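Local atomic coordinates of isocitrate dehydrogenase [NAD] subunit 2, mitochondrial (Saccharomyces cerevisiae, PDB entry 3BLX), a protein that catalyses the NAD+-dependent oxidative decarboxylation of isocitrate to 2-oxoglutarate in the mitochondrial citric acid cycle and also binds the 5' leaders of mitochondrial mRNAs. Residues B[291-296]-B[342-346]. Numbering follows the deposited sequence.
Sequences DKANPT and TTSSF
Asp291 meets the first turn of helix 343-352 with both its backbone carbonyl and its carboxylate. Thr343 N gives an almost straight bond to Asp291 O (3.0 Å, 175° at the hydrogen). Asp291 OD1 is gripped twice by one residue: Ser344 OG reaches its syn side at 3.0 Å, close to the carboxylate plane, while Ser344 N, also syn but well out of that plane, makes a longer bond of 3.3 Å. Thr342 OG1, anti to its own backbone N (chi1 -157°), lies 2.8 Å from both Asp291 O and Asp291 OD1, and its single proton may serve either. The helix start and the Ser344 donors would probably ease the carboxylate's charge, which nearby Glu35 opposes. With an alanine at Asp291, Ser344 N and OG are likely to lose their common acceptor, and Thr342 OG1 one of its two. Within the isocitrate/isopropylmalate dehydrogenase fold, the contact joins the C-terminal helix 343-352 to the loop leading into helix 296-309. Before that turn Asn294 makes a capping bond, its OD1 accepting from Thr296 N at 3.0 Å and also from Thr296 OG1. Van der Waals contacts complete the interface: Thr343 CG2 lies beside Asp291 O and the carboxylate, Thr343 CB faces Ala293 O, Phe346 CD2 makes an apolar contact with Pro295 CD (4.4 Å), and Phe346 CZ meets Thr296 OG1 (3.8 Å). Helix 33-45 flanks Ala293 and Pro295.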
loop_
_atom_site.group_PDB
_atom_site.type_symbol
_atom_site.label_atom_id
_atom_site.label_comp_id
_atom_site.label_asym_id
_atom_site.label_seq_id
_atom_site.Cartn_x
_atom_site.Cartn_y
_atom_site.Cartn_z
ATOM N N ASP B 291 4.753 -26.213 48.120
ATOM C CA ASP B 291 5.902 -26.846 48.775
ATOM C C ASP B 291 6.720 -27.793 47.880
ATOM O O ASP B 291 7.327 -28.749 48.363
ATOM C CB ASP B 291 5.444 -27.596 50.024
ATOM C CG ASP B 291 6.444 -27.495 51.166
ATOM O OD1 ASP B 291 6.937 -28.548 51.629
ATOM O OD2 ASP B 291 6.743 -26.354 51.596
ATOM N N LYS B 292 6.749 -27.529 46.582
ATOM C CA LYS B 292 7.455 -28.405 45.669
ATOM C C LYS B 292 8.802 -27.816 45.223
ATOM O O LYS B 292 9.545 -28.465 44.490
ATOM C CB LYS B 292 6.577 -28.733 44.460
ATOM C CG LYS B 292 5.235 -29.374 44.786
ATOM C CD LYS B 292 4.600 -29.959 43.517
ATOM C CE LYS B 292 3.098 -30.181 43.650
ATOM N NZ LYS B 292 2.467 -30.566 42.339
ATOM N N ALA B 293 9.114 -26.602 45.682
ATOM C CA ALA B 293 10.304 -25.870 45.228
ATOM C C ALA B 293 11.596 -26.606 45.535
ATOM O O ALA B 293 11.642 -27.405 46.449
ATOM C CB ALA B 293 10.346 -24.489 45.847
ATOM N N ASN B 294 12.649 -26.318 44.778
ATOM C CA ASN B 294 13.945 -26.932 45.023
ATOM C C ASN B 294 15.024 -25.918 45.397
ATOM O O ASN B 294 15.520 -25.190 44.543
ATOM C CB ASN B 294 14.372 -27.762 43.817
ATOM C CG ASN B 294 15.663 -28.520 44.059
ATOM O OD1 ASN B 294 16.354 -28.287 45.046
ATOM N ND2 ASN B 294 15.998 -29.428 43.151
ATOM N N PRO B 295 15.415 -25.895 46.676
ATOM C CA PRO B 295 16.316 -24.904 47.273
ATOM C C PRO B 295 17.800 -25.140 47.005
ATOM O O PRO B 295 18.643 -24.370 47.499
ATOM C CB PRO B 295 16.074 -25.071 48.775
ATOM C CG PRO B 295 15.110 -26.175 48.924
ATOM C CD PRO B 295 15.011 -26.904 47.654
ATOM N N THR B 296 18.121 -26.185 46.253
ATOM C CA THR B 296 19.515 -26.523 45.976
ATOM C C THR B 296 20.301 -25.383 45.339
ATOM O O THR B 296 21.441 -25.091 45.745
ATOM C CB THR B 296 19.624 -27.691 45.008
ATOM O OG1 THR B 296 18.812 -28.778 45.462
ATOM C CG2 THR B 296 21.073 -28.125 44.899
ATOM N N THR B 342 9.683 -33.213 49.471
ATOM C CA THR B 342 9.020 -31.931 49.494
ATOM C C THR B 342 10.041 -30.925 49.974
ATOM O O THR B 342 11.054 -31.318 50.549
ATOM C CB THR B 342 7.846 -31.952 50.470
ATOM O OG1 THR B 342 6.906 -30.939 50.105
ATOM C CG2 THR B 342 8.328 -31.728 51.897
ATOM N N THR B 343 9.801 -29.634 49.746
ATOM C CA THR B 343 10.812 -28.640 50.105
ATOM C C THR B 343 11.082 -28.637 51.616
ATOM O O THR B 343 12.182 -28.329 52.045
ATOM C CB THR B 343 10.531 -27.224 49.487
ATOM O OG1 THR B 343 11.402 -26.232 50.055
ATOM C CG2 THR B 343 9.117 -26.820 49.694
ATOM N N SER B 344 10.091 -29.032 52.407
ATOM C CA SER B 344 10.265 -29.178 53.856
ATOM C C SER B 344 11.042 -30.438 54.213
ATOM O O SER B 344 11.987 -30.397 55.003
ATOM C CB SER B 344 8.918 -29.226 54.567
ATOM O OG SER B 344 8.195 -28.035 54.357
ATOM N N SER B 345 10.633 -31.565 53.642
ATOM C CA SER B 345 11.290 -32.824 53.934
ATOM C C SER B 345 12.741 -32.811 53.471
ATOM O O SER B 345 13.591 -33.456 54.059
ATOM C CB SER B 345 10.532 -33.973 53.287
ATOM O OG SER B 345 10.936 -34.160 51.956
ATOM N N PHE B 346 13.016 -32.064 52.412
ATOM C CA PHE B 346 14.372 -31.913 51.896
ATOM C C PHE B 346 15.233 -31.116 52.874
ATOM O O PHE B 346 16.360 -31.503 53.165
ATOM C CB PHE B 346 14.336 -31.223 50.523
ATOM C CG PHE B 346 15.668 -31.183 49.804
ATOM C CD1 PHE B 346 15.952 -32.095 48.800
ATOM C CD2 PHE B 346 16.613 -30.210 50.102
ATOM C CE1 PHE B 346 17.162 -32.054 48.130
ATOM C CE2 PHE B 346 17.824 -30.162 49.432
ATOM C CZ PHE B 346 18.101 -31.086 48.449
#